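Local coordinates for Peptide/nickel transport system substrate-binding protein (Listeria monocytogenes serotype 1/2a, PDB 5KZT) that probably serves a peptide transporter as its extracellular substrate-binding protein, capturing peptides for uptake, and is seen here with a peptide bound, at residues A[318-330]-A[427-439]. Numbering follows the deposited sequence.
Sequences ANNLVPEGFTFDP and PDYQDPSTFLDLF
P323 lies over one face of the F435 ring: its CD stands 3.7 Å from the ring centroid and 28° off the normal, a CH-pi contact displaced toward the rim. At the edge of F435, near its plane, comes CE2 of F326. The F326 ring in turn carries Q430 CG on one face, 21° off its normal, and has Y429 O in its plane at the edge, 3.6 Å from CZ. P427 reaches the same ring end obliquely, CB lying 3.3 Å from F326 CZ. With CG anti to the backbone N (chi1 -177°), the F326 ring is directed at the 427-430 loop, where it meets P427 and Q430.

Beside the rings, L321 CG rests 3.8 Å from F435 CB, while its CD2 branch touches the edge of F439 at CE2. T327 meets P432, OG1 lying 3.3 Å from P432 CD; a water bridges the two segments, 2.7 Å from T327 OG1 and donating to Q430 O.

Within 427-439, D431 caps the turn that leads into the helix: its OD2 accepts from S433 N and S433 OG from opposite faces of the carboxylate plane, and forms a salt bridge with R473 of helix 471-487. The type II turn from P323 to F326 sets P323 over F435 and F326 against the loop preceding the helix. D428 OD1 hydrogen-bonds the bound peptide's backbone, so the loop that packs on F326 also carries a residue of the peptide site. The interface is therefore mainly apolar, while D428 N, donating to T434 OG1 at 3.0 Å, probably steadies the backbone of D428.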
loop_
_atom_site.group_PDB
_atom_site.type_symbol
_atom_site.label_atom_id
_atom_site.label_comp_id
_atom_site.label_asym_id
_atom_site.label_seq_id
_atom_site.Cartn_x
_atom_site.Cartn_y
_atom_site.Cartn_z
ATOM N N ALA A 318 -4.387 -9.689 14.535
ATOM C CA ALA A 318 -4.429 -8.254 14.722
ATOM C C ALA A 318 -5.726 -7.924 15.435
ATOM O O ALA A 318 -6.790 -8.420 15.048
ATOM C CB ALA A 318 -4.389 -7.557 13.376
ATOM N N ASN A 319 -5.623 -7.109 16.479
ATOM C CA ASN A 319 -6.776 -6.520 17.171
ATOM C C ASN A 319 -6.680 -4.991 17.177
ATOM O O ASN A 319 -7.252 -4.300 18.043
ATOM C CB ASN A 319 -6.833 -7.066 18.582
ATOM C CG ASN A 319 -6.975 -8.572 18.611
ATOM O OD1 ASN A 319 -6.077 -9.282 19.053
ATOM N ND2 ASN A 319 -8.085 -9.065 18.135
ATOM N N ASN A 320 -5.917 -4.480 16.208
ATOM C CA ASN A 320 -5.711 -3.072 15.950
ATOM C C ASN A 320 -5.530 -2.888 14.444
ATOM O O ASN A 320 -4.977 -3.758 13.744
ATOM C CB ASN A 320 -4.448 -2.556 16.616
ATOM C CG ASN A 320 -4.461 -2.717 18.120
ATOM O OD1 ASN A 320 -4.153 -3.790 18.631
ATOM N ND2 ASN A 320 -4.823 -1.653 18.830
ATOM N N LEU A 321 -5.952 -1.736 13.950
ATOM C CA LEU A 321 -5.640 -1.312 12.596
ATOM C C LEU A 321 -4.161 -0.984 12.451
ATOM O O LEU A 321 -3.513 -1.385 11.468
ATOM C CB LEU A 321 -6.473 -0.086 12.226
ATOM C CG LEU A 321 -6.126 0.561 10.904
ATOM C CD1 LEU A 321 -6.232 -0.440 9.764
ATOM C CD2 LEU A 321 -7.010 1.783 10.685
ATOM N N VAL A 322 -3.634 -0.237 13.418
ATOM C CA VAL A 322 -2.226 0.134 13.437
ATOM C C VAL A 322 -1.433 -1.098 13.889
ATOM O O VAL A 322 -1.792 -1.726 14.867
ATOM C CB VAL A 322 -1.962 1.345 14.355
ATOM C CG1 VAL A 322 -0.463 1.611 14.500
ATOM C CG2 VAL A 322 -2.703 2.579 13.833
ATOM N N PRO A 323 -0.398 -1.488 13.126
ATOM C CA PRO A 323 0.353 -2.687 13.468
ATOM C C PRO A 323 1.256 -2.492 14.691
ATOM O O PRO A 323 1.718 -1.383 14.940
ATOM C CB PRO A 323 1.162 -2.972 12.202
ATOM C CG PRO A 323 1.291 -1.649 11.552
ATOM C CD PRO A 323 0.003 -0.954 11.816
ATOM N N GLU A 324 1.467 -3.571 15.445
ATOM C CA GLU A 324 2.383 -3.542 16.594
ATOM C C GLU A 324 3.796 -3.352 16.091
ATOM O O GLU A 324 4.137 -3.836 15.028
ATOM C CB GLU A 324 2.354 -4.842 17.366
ATOM C CG GLU A 324 1.034 -5.187 18.010
ATOM C CD GLU A 324 1.176 -6.417 18.864
ATOM O OE1 GLU A 324 1.397 -6.269 20.092
ATOM O OE2 GLU A 324 1.128 -7.528 18.289
ATOM N N GLY A 325 4.610 -2.654 16.868
ATOM C CA GLY A 325 6.035 -2.516 16.598
ATOM C C GLY A 325 6.397 -1.467 15.559
ATOM O O GLY A 325 7.533 -1.433 15.113
ATOM N N PHE A 326 5.448 -0.601 15.192
ATOM C CA PHE A 326 5.628 0.319 14.078
ATOM C C PHE A 326 5.764 1.801 14.458
ATOM O O PHE A 326 6.617 2.514 13.922
ATOM C CB PHE A 326 4.467 0.148 13.079
ATOM C CG PHE A 326 4.606 1.021 11.857
ATOM C CD1 PHE A 326 5.694 0.867 11.018
ATOM C CD2 PHE A 326 3.671 2.016 11.568
ATOM C CE1 PHE A 326 5.848 1.685 9.891
ATOM C CE2 PHE A 326 3.821 2.833 10.456
ATOM C CZ PHE A 326 4.898 2.662 9.619
ATOM N N THR A 327 4.913 2.271 15.355
ATOM C CA THR A 327 4.846 3.690 15.701
ATOM C C THR A 327 4.684 3.866 17.229
ATOM O O THR A 327 4.000 3.084 17.873
ATOM C CB THR A 327 3.697 4.350 14.912
ATOM O OG1 THR A 327 3.677 5.744 15.178
ATOM C CG2 THR A 327 2.367 3.770 15.276
ATOM N N PHE A 328 5.339 4.886 17.789
ATOM C CA PHE A 328 5.529 5.004 19.229
ATOM C C PHE A 328 5.303 6.429 19.695
ATOM O O PHE A 328 5.511 7.387 18.955
ATOM C CB PHE A 328 6.941 4.567 19.632
ATOM C CG PHE A 328 7.274 3.152 19.235
ATOM C CD1 PHE A 328 7.775 2.876 17.967
ATOM C CD2 PHE A 328 7.091 2.102 20.130
ATOM C CE1 PHE A 328 8.062 1.572 17.587
ATOM C CE2 PHE A 328 7.402 0.798 19.761
ATOM C CZ PHE A 328 7.869 0.530 18.484
ATOM N N ASP A 329 4.847 6.535 20.932
ATOM C CA ASP A 329 4.425 7.784 21.554
ATOM C C ASP A 329 5.631 8.727 21.651
ATOM O O ASP A 329 6.671 8.332 22.166
ATOM C CB ASP A 329 3.849 7.431 22.940
ATOM C CG ASP A 329 3.233 8.614 23.685
ATOM O OD1 ASP A 329 3.648 9.761 23.482
ATOM O OD2 ASP A 329 2.337 8.384 24.523
ATOM N N PRO A 330 5.497 9.984 21.154
ATOM C CA PRO A 330 6.638 10.903 21.240
ATOM C C PRO A 330 6.995 11.245 22.682
ATOM O O PRO A 330 8.127 11.604 22.950
ATOM C CB PRO A 330 6.171 12.143 20.447
ATOM C CG PRO A 330 4.694 12.084 20.541
ATOM C CD PRO A 330 4.359 10.616 20.477
ATOM N N PRO A 427 2.012 0.728 5.398
ATOM C CA PRO A 427 2.224 2.141 5.692
ATOM C C PRO A 427 3.017 2.863 4.612
ATOM O O PRO A 427 3.935 2.285 4.048
ATOM C CB PRO A 427 3.002 2.104 6.997
ATOM C CG PRO A 427 3.772 0.820 6.915
ATOM C CD PRO A 427 2.861 -0.144 6.229
ATOM N N ASP A 428 2.682 4.126 4.373
ATOM C CA ASP A 428 3.433 4.981 3.435
ATOM C C ASP A 428 4.424 5.915 4.125
ATOM O O ASP A 428 5.248 6.516 3.450
ATOM C CB ASP A 428 2.454 5.797 2.593
ATOM C CG ASP A 428 1.448 4.920 1.879
ATOM O OD1 ASP A 428 1.810 3.790 1.498
ATOM O OD2 ASP A 428 0.284 5.327 1.739
ATOM N N TYR A 429 4.327 6.011 5.456
ATOM C CA TYR A 429 5.248 6.758 6.295
ATOM C C TYR A 429 4.995 6.337 7.739
ATOM O O TYR A 429 3.979 5.700 8.015
ATOM C CB TYR A 429 5.054 8.270 6.128
ATOM C CG TYR A 429 3.637 8.750 6.354
ATOM C CD1 TYR A 429 2.705 8.774 5.311
ATOM C CD2 TYR A 429 3.252 9.254 7.596
ATOM C CE1 TYR A 429 1.405 9.234 5.513
ATOM C CE2 TYR A 429 1.972 9.722 7.804
ATOM C CZ TYR A 429 1.045 9.696 6.769
ATOM O OH TYR A 429 -0.213 10.168 7.032
ATOM N N GLN A 430 5.883 6.735 8.641
ATOM C CA GLN A 430 5.907 6.191 9.995
ATOM C C GLN A 430 5.154 7.058 11.009
ATOM O O GLN A 430 5.740 7.800 11.773
ATOM C CB GLN A 430 7.356 5.910 10.428
ATOM C CG GLN A 430 7.433 4.949 11.602
ATOM C CD GLN A 430 8.841 4.761 12.110
ATOM O OE1 GLN A 430 9.786 4.647 11.311
ATOM N NE2 GLN A 430 9.004 4.727 13.466
ATOM N N ASP A 431 3.839 6.928 10.990
ATOM C CA ASP A 431 2.945 7.678 11.866
ATOM C C ASP A 431 1.593 6.961 11.774
ATOM O O ASP A 431 1.280 6.399 10.722
ATOM C CB ASP A 431 2.840 9.127 11.358
ATOM C CG ASP A 431 1.949 10.007 12.225
ATOM O OD1 ASP A 431 2.459 10.619 13.179
ATOM O OD2 ASP A 431 0.739 10.096 11.957
ATOM N N PRO A 432 0.779 6.961 12.859
ATOM C CA PRO A 432 -0.505 6.261 12.790
ATOM C C PRO A 432 -1.477 6.755 11.710
ATOM O O PRO A 432 -2.308 5.984 11.232
ATOM C CB PRO A 432 -1.106 6.504 14.181
ATOM C CG PRO A 432 0.062 6.746 15.063
ATOM C CD PRO A 432 1.013 7.523 14.207
ATOM N N SER A 433 -1.356 8.026 11.335
ATOM C CA SER A 433 -2.229 8.632 10.331
ATOM C C SER A 433 -2.211 7.936 8.980
ATOM O O SER A 433 -3.221 7.962 8.275
ATOM C CB SER A 433 -1.919 10.126 10.159
ATOM O OG SER A 433 -0.610 10.340 9.649
ATOM N N THR A 434 -1.097 7.309 8.600
ATOM C CA THR A 434 -1.085 6.547 7.354
ATOM C C THR A 434 -2.216 5.497 7.314
ATOM O O THR A 434 -2.820 5.279 6.263
ATOM C CB THR A 434 0.290 5.919 7.029
ATOM O OG1 THR A 434 0.264 5.392 5.686
ATOM C CG2 THR A 434 0.691 4.826 8.028
ATOM N N PHE A 435 -2.538 4.902 8.464
ATOM C CA PHE A 435 -3.672 3.973 8.587
ATOM C C PHE A 435 -5.001 4.679 8.889
ATOM O O PHE A 435 -6.033 4.411 8.248
ATOM C CB PHE A 435 -3.391 2.949 9.698
ATOM C CG PHE A 435 -2.261 1.993 9.370
ATOM C CD1 PHE A 435 -2.520 0.800 8.715
ATOM C CD2 PHE A 435 -0.946 2.291 9.721
ATOM C CE1 PHE A 435 -1.482 -0.067 8.401
ATOM C CE2 PHE A 435 0.090 1.437 9.394
ATOM C CZ PHE A 435 -0.186 0.254 8.728
ATOM N N LEU A 436 -4.982 5.570 9.863
ATOM C CA LEU A 436 -6.236 6.141 10.368
ATOM C C LEU A 436 -6.937 7.036 9.344
ATOM O O LEU A 436 -8.165 7.032 9.261
ATOM C CB LEU A 436 -5.986 6.899 11.670
ATOM C CG LEU A 436 -5.408 6.100 12.857
ATOM C CD1 LEU A 436 -4.883 7.036 13.938
ATOM C CD2 LEU A 436 -6.434 5.155 13.437
ATOM N N ASP A 437 -6.158 7.769 8.546
ATOM C CA ASP A 437 -6.711 8.668 7.553
ATOM C C ASP A 437 -7.547 7.994 6.461
ATOM O O ASP A 437 -8.336 8.657 5.793
ATOM C CB ASP A 437 -5.600 9.456 6.869
ATOM C CG ASP A 437 -5.002 10.518 7.750
ATOM O OD1 ASP A 437 -5.495 10.782 8.874
ATOM O OD2 ASP A 437 -4.012 11.110 7.306
ATOM N N LEU A 438 -7.389 6.687 6.282
ATOM C CA LEU A 438 -8.184 5.972 5.291
ATOM C C LEU A 438 -9.700 6.100 5.481
ATOM O O LEU A 438 -10.449 6.115 4.508
ATOM C CB LEU A 438 -7.829 4.484 5.332
ATOM C CG LEU A 438 -6.366 4.107 5.079
ATOM C CD1 LEU A 438 -6.170 2.595 5.216
ATOM C CD2 LEU A 438 -5.866 4.594 3.733
ATOM N N PHE A 439 -10.150 6.196 6.727
ATOM C CA PHE A 439 -11.576 6.017 7.014
ATOM C C PHE A 439 -12.321 7.298 7.386
ATOM O O PHE A 439 -13.430 7.244 7.914
ATOM C CB PHE A 439 -11.711 4.913 8.062
ATOM C CG PHE A 439 -11.090 3.618 7.603
ATOM C CD1 PHE A 439 -11.675 2.899 6.561
ATOM C CD2 PHE A 439 -9.885 3.172 8.142
ATOM C CE1 PHE A 439 -11.101 1.727 6.089
ATOM C CE2 PHE A 439 -9.302 1.993 7.668
ATOM C CZ PHE A 439 -9.914 1.269 6.648
HETATM O O HOH W 1 5.563 7.597 14.507
#